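Kelch domain-containing protein (Colletotrichum graminicola M1.001, PDB 5C86) probably oxidises alcohols to aldehydes with molecular oxygen at a copper centre, as a member of the AA5 family related to galactose oxidase. Local coordinates at residues A[83-88]-A[109-114]; A[20-25]-A[49-54]. One frame throughout, in Å; residues are numbered along the deposited sequence.

How the contacts relate
Both contacts belong to the beta-propeller part of the chain, in adjacent blades. Contact 2 lies wholly before contact 1 in the sequence. It joins the first and third strands of its blade. Contact 1 joins the second and fourth strands of the next blade. Their centres lie about 19 Å apart, and their segments touch, Ile84 CD1 of strand 84-87 packing 3.8 Å from Ala20 CB of strand 18-21. Contact 2 lies away from the copper site; contact 1 is nearer. Gly88 is about 9 Å from the side chain of Tyr120 and about 11 Å from that of His423, both of which bind copper in another structure of this protein. No copper is bound in this apo model.

Contact 1: residues A[83-88]-A[109-114]; sequences RIIVTG and TPLSNM
Two strands of one four-stranded antiparallel blade of the propeller meet here, across the strand 95-98 that lies between them. Strand 84-87 is second in the blade and strand 109-111 is fourth. Leu111 leans from the outermost strand over residues Thr95 and Val97 of the strand between. Its methyl CD1 reaches Ile85 CD1 at 4.3 Å, a loose methyl-to-methyl touch. Ile85 has an extended side chain (chi2 178°), which carries CD1 out far enough for this.

The closer part lies beyond the fourth strand, where the chain runs on to Met114. The thioether of Met114 crosses the side chain of Thr87 at about a right angle. Its SD sits 3.8 Å from Thr87 CB and 4.0 Å from Thr87 CG2. The side chain then bends at its last torsion (chi3 -68°), and this brings the methyl over the backbone of Gly88. Met114 CE is 3.5 Å from Gly88 N and 3.6 Å from Gly88 CA. Gly88 has a positive phi of 65° and leaves the strand at this point.

Trp156 of the following blade touches both Thr87 and Met114, so the packing extends across the blade interface. Thr87 OG1 has a weak hydrogen bond to Gly75 O in the first strand of its own blade, and Gly88 O is hydrogen-bonded to His69 NE2.

The sulfur rests on Thr87 carbons and the methyl on the Gly88 backbone. The direct meeting of the two segments is thus apolar packing, closer at Met114 than at Leu111, while strand 95-98 supplies the backbone bonds in the sheet.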
# COMPACT_ATOMS: atom_id res chain seq x y z
N ARG A 83 14.11 2.71 3.33
CA ARG A 83 13.80 3.89 4.11
C ARG A 83 12.39 4.33 3.77
O ARG A 83 11.99 4.23 2.60
CB ARG A 83 14.80 5.00 3.74
CG ARG A 83 16.22 4.59 4.09
CD ARG A 83 17.14 5.79 3.98
NE ARG A 83 16.99 6.44 2.71
CZ ARG A 83 17.34 7.69 2.40
NH1 ARG A 83 18.01 8.46 3.28
NH2 ARG A 83 17.12 8.13 1.19
N ILE A 84 11.66 4.75 4.80
CA ILE A 84 10.28 5.27 4.64
C ILE A 84 10.35 6.78 4.45
O ILE A 84 10.80 7.49 5.35
CB ILE A 84 9.40 4.91 5.82
CG1 ILE A 84 9.44 3.43 6.15
CG2 ILE A 84 8.00 5.43 5.55
CD1 ILE A 84 8.91 3.10 7.47
N ILE A 85 10.01 7.21 3.27
CA ILE A 85 10.03 8.62 2.90
C ILE A 85 8.63 9.18 2.93
O ILE A 85 7.75 8.72 2.17
CB ILE A 85 10.70 8.82 1.56
CG1 ILE A 85 12.22 8.37 1.60
CG2 ILE A 85 10.61 10.29 1.10
CD1 ILE A 85 12.99 8.49 0.30
N VAL A 86 8.36 10.18 3.80
CA VAL A 86 7.07 10.75 4.01
C VAL A 86 7.10 12.23 3.61
O VAL A 86 7.96 12.97 4.08
CB VAL A 86 6.63 10.53 5.45
CG1 VAL A 86 5.30 11.12 5.75
CG2 VAL A 86 6.60 9.05 5.83
N THR A 87 6.16 12.65 2.80
CA THR A 87 6.15 13.97 2.17
C THR A 87 4.91 14.72 2.55
O THR A 87 3.79 14.25 2.43
CB THR A 87 6.23 13.89 0.67
OG1 THR A 87 5.36 12.85 0.11
CG2 THR A 87 7.61 13.60 0.23
N GLY A 88 5.10 16.00 2.92
CA GLY A 88 3.94 16.93 3.03
C GLY A 88 2.99 16.57 4.11
O GLY A 88 3.32 15.99 5.14
N THR A 109 14.38 11.95 10.20
CA THR A 109 15.26 13.07 9.86
C THR A 109 14.83 13.80 8.59
O THR A 109 14.13 13.25 7.74
CB THR A 109 16.69 12.53 9.75
OG1 THR A 109 16.81 11.65 8.60
CG2 THR A 109 17.09 11.85 11.05
N PRO A 110 15.28 15.04 8.35
CA PRO A 110 14.83 15.76 7.23
C PRO A 110 15.54 15.47 5.97
O PRO A 110 16.73 15.20 5.95
CB PRO A 110 15.09 17.27 7.63
CG PRO A 110 16.23 17.14 8.54
CD PRO A 110 15.96 15.91 9.34
N LEU A 111 14.81 15.52 4.90
CA LEU A 111 15.28 15.60 3.56
C LEU A 111 14.91 16.92 2.97
O LEU A 111 14.29 17.72 3.65
CB LEU A 111 14.79 14.39 2.73
CG LEU A 111 15.26 12.98 3.18
CD1 LEU A 111 14.68 11.90 2.27
CD2 LEU A 111 16.76 12.85 3.13
N SER A 112 15.26 17.14 1.70
CA SER A 112 14.99 18.40 1.03
C SER A 112 13.49 18.65 1.00
O SER A 112 12.73 17.71 0.71
CB SER A 112 15.57 18.35 -0.35
OG SER A 112 15.34 19.53 -1.15
N ASN A 113 13.06 19.91 1.19
CA ASN A 113 11.68 20.26 0.97
C ASN A 113 11.29 20.01 -0.47
O ASN A 113 11.99 20.17 -1.40
CB ASN A 113 11.51 21.81 1.21
CG ASN A 113 11.57 22.20 2.61
OD1 ASN A 113 11.56 21.47 3.57
ND2 ASN A 113 11.62 23.53 2.76
N MET A 114 10.02 19.62 -0.70
CA MET A 114 9.44 19.58 -2.04
C MET A 114 9.41 20.95 -2.73
O MET A 114 9.43 21.97 -2.01
CB MET A 114 8.02 18.98 -2.00
CG MET A 114 7.97 17.47 -1.72
SD MET A 114 6.25 16.90 -1.59
CE MET A 114 5.63 17.62 -0.13

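Contact 2: residues A[20-25]-A[49-54]; sequences ALVPET and TSLYNV
Thr25 OG1 is held by two partners, Glu104 OE2 and the backbone N of Asn27, while Thr25 O faces Val54 of the other segment. Asn27 serves both segments, because its OD1 also accepts a hydrogen bond from Val54 N. It thereby ties the turn after strand 18-21 to the chain just past strand 47-52.

Across the contact itself, the carbonyl oxygen Thr25 O lies 3.7 Å from the methyl Val54 CG2. This is a packing contact. Val54 has chi1 of -63°, which leaves CG2 between the backbone N and the carbonyl carbon, and this branch faces Thr25 O.

The segments come from the first and third strands of a propeller blade, with strand 28-31 between them. Residues 22-25 lie in the connection that leads from the first strand to the second strand, 28-31. Earlier in both segments, Val22 and Leu51 approach over the second strand, where Val22 also rests on Leu29. Their side chains cross at about a right angle. One methyl of each does the touching: Val22 CG2 lies 4.2 Å from Leu51 CD1. Leu51 holds CG anti to its backbone N (chi1 -176°), and chi2 of 77° then turns CD1 toward the buried Val22.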
# COMPACT_ATOMS: atom_id res chain seq x y z
N ALA A 20 3.01 1.47 8.53
CA ALA A 20 4.12 1.01 7.66
C ALA A 20 4.66 -0.26 8.23
O ALA A 20 4.79 -0.38 9.47
CB ALA A 20 5.22 2.00 7.57
N LEU A 21 5.01 -1.20 7.36
CA LEU A 21 5.67 -2.44 7.84
C LEU A 21 7.14 -2.18 7.85
O LEU A 21 7.71 -1.71 6.88
CB LEU A 21 5.34 -3.62 6.90
CG LEU A 21 5.92 -4.94 7.37
CD1 LEU A 21 5.16 -5.44 8.52
CD2 LEU A 21 5.81 -5.94 6.26
N VAL A 22 7.80 -2.43 8.99
CA VAL A 22 9.21 -2.15 9.12
C VAL A 22 10.03 -3.33 8.47
O VAL A 22 9.85 -4.49 8.85
CB VAL A 22 9.57 -2.03 10.60
CG1 VAL A 22 11.04 -1.78 10.76
CG2 VAL A 22 8.72 -0.90 11.28
N PRO A 23 10.87 -3.00 7.52
CA PRO A 23 11.70 -4.10 6.97
C PRO A 23 12.50 -4.85 8.00
O PRO A 23 12.89 -4.32 9.02
CB PRO A 23 12.61 -3.39 6.01
CG PRO A 23 11.91 -2.17 5.56
CD PRO A 23 11.13 -1.77 6.81
N GLU A 24 12.68 -6.15 7.75
CA GLU A 24 13.55 -7.09 8.49
C GLU A 24 12.91 -7.53 9.77
O GLU A 24 12.82 -8.72 10.02
CB GLU A 24 14.97 -6.54 8.77
CG GLU A 24 15.90 -6.71 7.62
CD GLU A 24 17.25 -6.09 7.88
OE1 GLU A 24 17.61 -5.80 9.07
OE2 GLU A 24 17.88 -5.82 6.84
N THR A 25 12.40 -6.59 10.57
CA THR A 25 11.68 -7.04 11.81
C THR A 25 10.26 -7.42 11.54
O THR A 25 9.67 -8.26 12.20
CB THR A 25 11.67 -5.98 12.89
OG1 THR A 25 11.03 -4.81 12.36
CG2 THR A 25 13.08 -5.62 13.32
N THR A 49 4.06 8.70 17.14
CA THR A 49 4.16 7.34 16.53
C THR A 49 4.10 6.32 17.59
O THR A 49 4.41 6.59 18.80
CB THR A 49 5.37 7.14 15.63
OG1 THR A 49 6.55 6.90 16.43
CG2 THR A 49 5.60 8.27 14.68
N SER A 50 3.71 5.12 17.22
CA SER A 50 3.73 3.97 18.12
C SER A 50 4.10 2.75 17.28
O SER A 50 4.00 2.77 16.04
CB SER A 50 2.43 3.79 18.85
OG SER A 50 2.32 2.59 19.60
N LEU A 51 4.64 1.73 17.93
CA LEU A 51 5.16 0.52 17.26
C LEU A 51 4.58 -0.71 17.87
O LEU A 51 4.64 -0.84 19.11
CB LEU A 51 6.65 0.49 17.40
CG LEU A 51 7.40 -0.65 16.69
CD1 LEU A 51 7.48 -0.33 15.22
CD2 LEU A 51 8.81 -0.89 17.25
N TYR A 52 4.07 -1.64 17.05
CA TYR A 52 3.60 -2.92 17.51
C TYR A 52 4.67 -3.95 17.17
O TYR A 52 5.12 -4.04 16.05
CB TYR A 52 2.27 -3.36 16.87
CG TYR A 52 1.84 -4.77 17.13
CD1 TYR A 52 1.24 -5.13 18.31
CD2 TYR A 52 2.01 -5.74 16.18
CE1 TYR A 52 0.86 -6.44 18.55
CE2 TYR A 52 1.59 -7.02 16.38
CZ TYR A 52 1.04 -7.36 17.57
OH TYR A 52 0.63 -8.66 17.71
N ASN A 53 5.18 -4.65 18.20
CA ASN A 53 6.17 -5.68 18.02
C ASN A 53 5.50 -6.99 17.75
O ASN A 53 4.76 -7.53 18.58
CB ASN A 53 7.02 -5.76 19.31
CG ASN A 53 8.20 -6.62 19.12
OD1 ASN A 53 8.07 -7.79 18.88
ND2 ASN A 53 9.30 -6.04 19.11
N VAL A 54 5.70 -7.53 16.55
CA VAL A 54 5.02 -8.76 16.11
C VAL A 54 5.55 -10.00 16.85
O VAL A 54 4.84 -10.98 16.95
CB VAL A 54 5.14 -8.96 14.58
CG1 VAL A 54 4.43 -7.80 13.84
CG2 VAL A 54 6.54 -9.00 14.10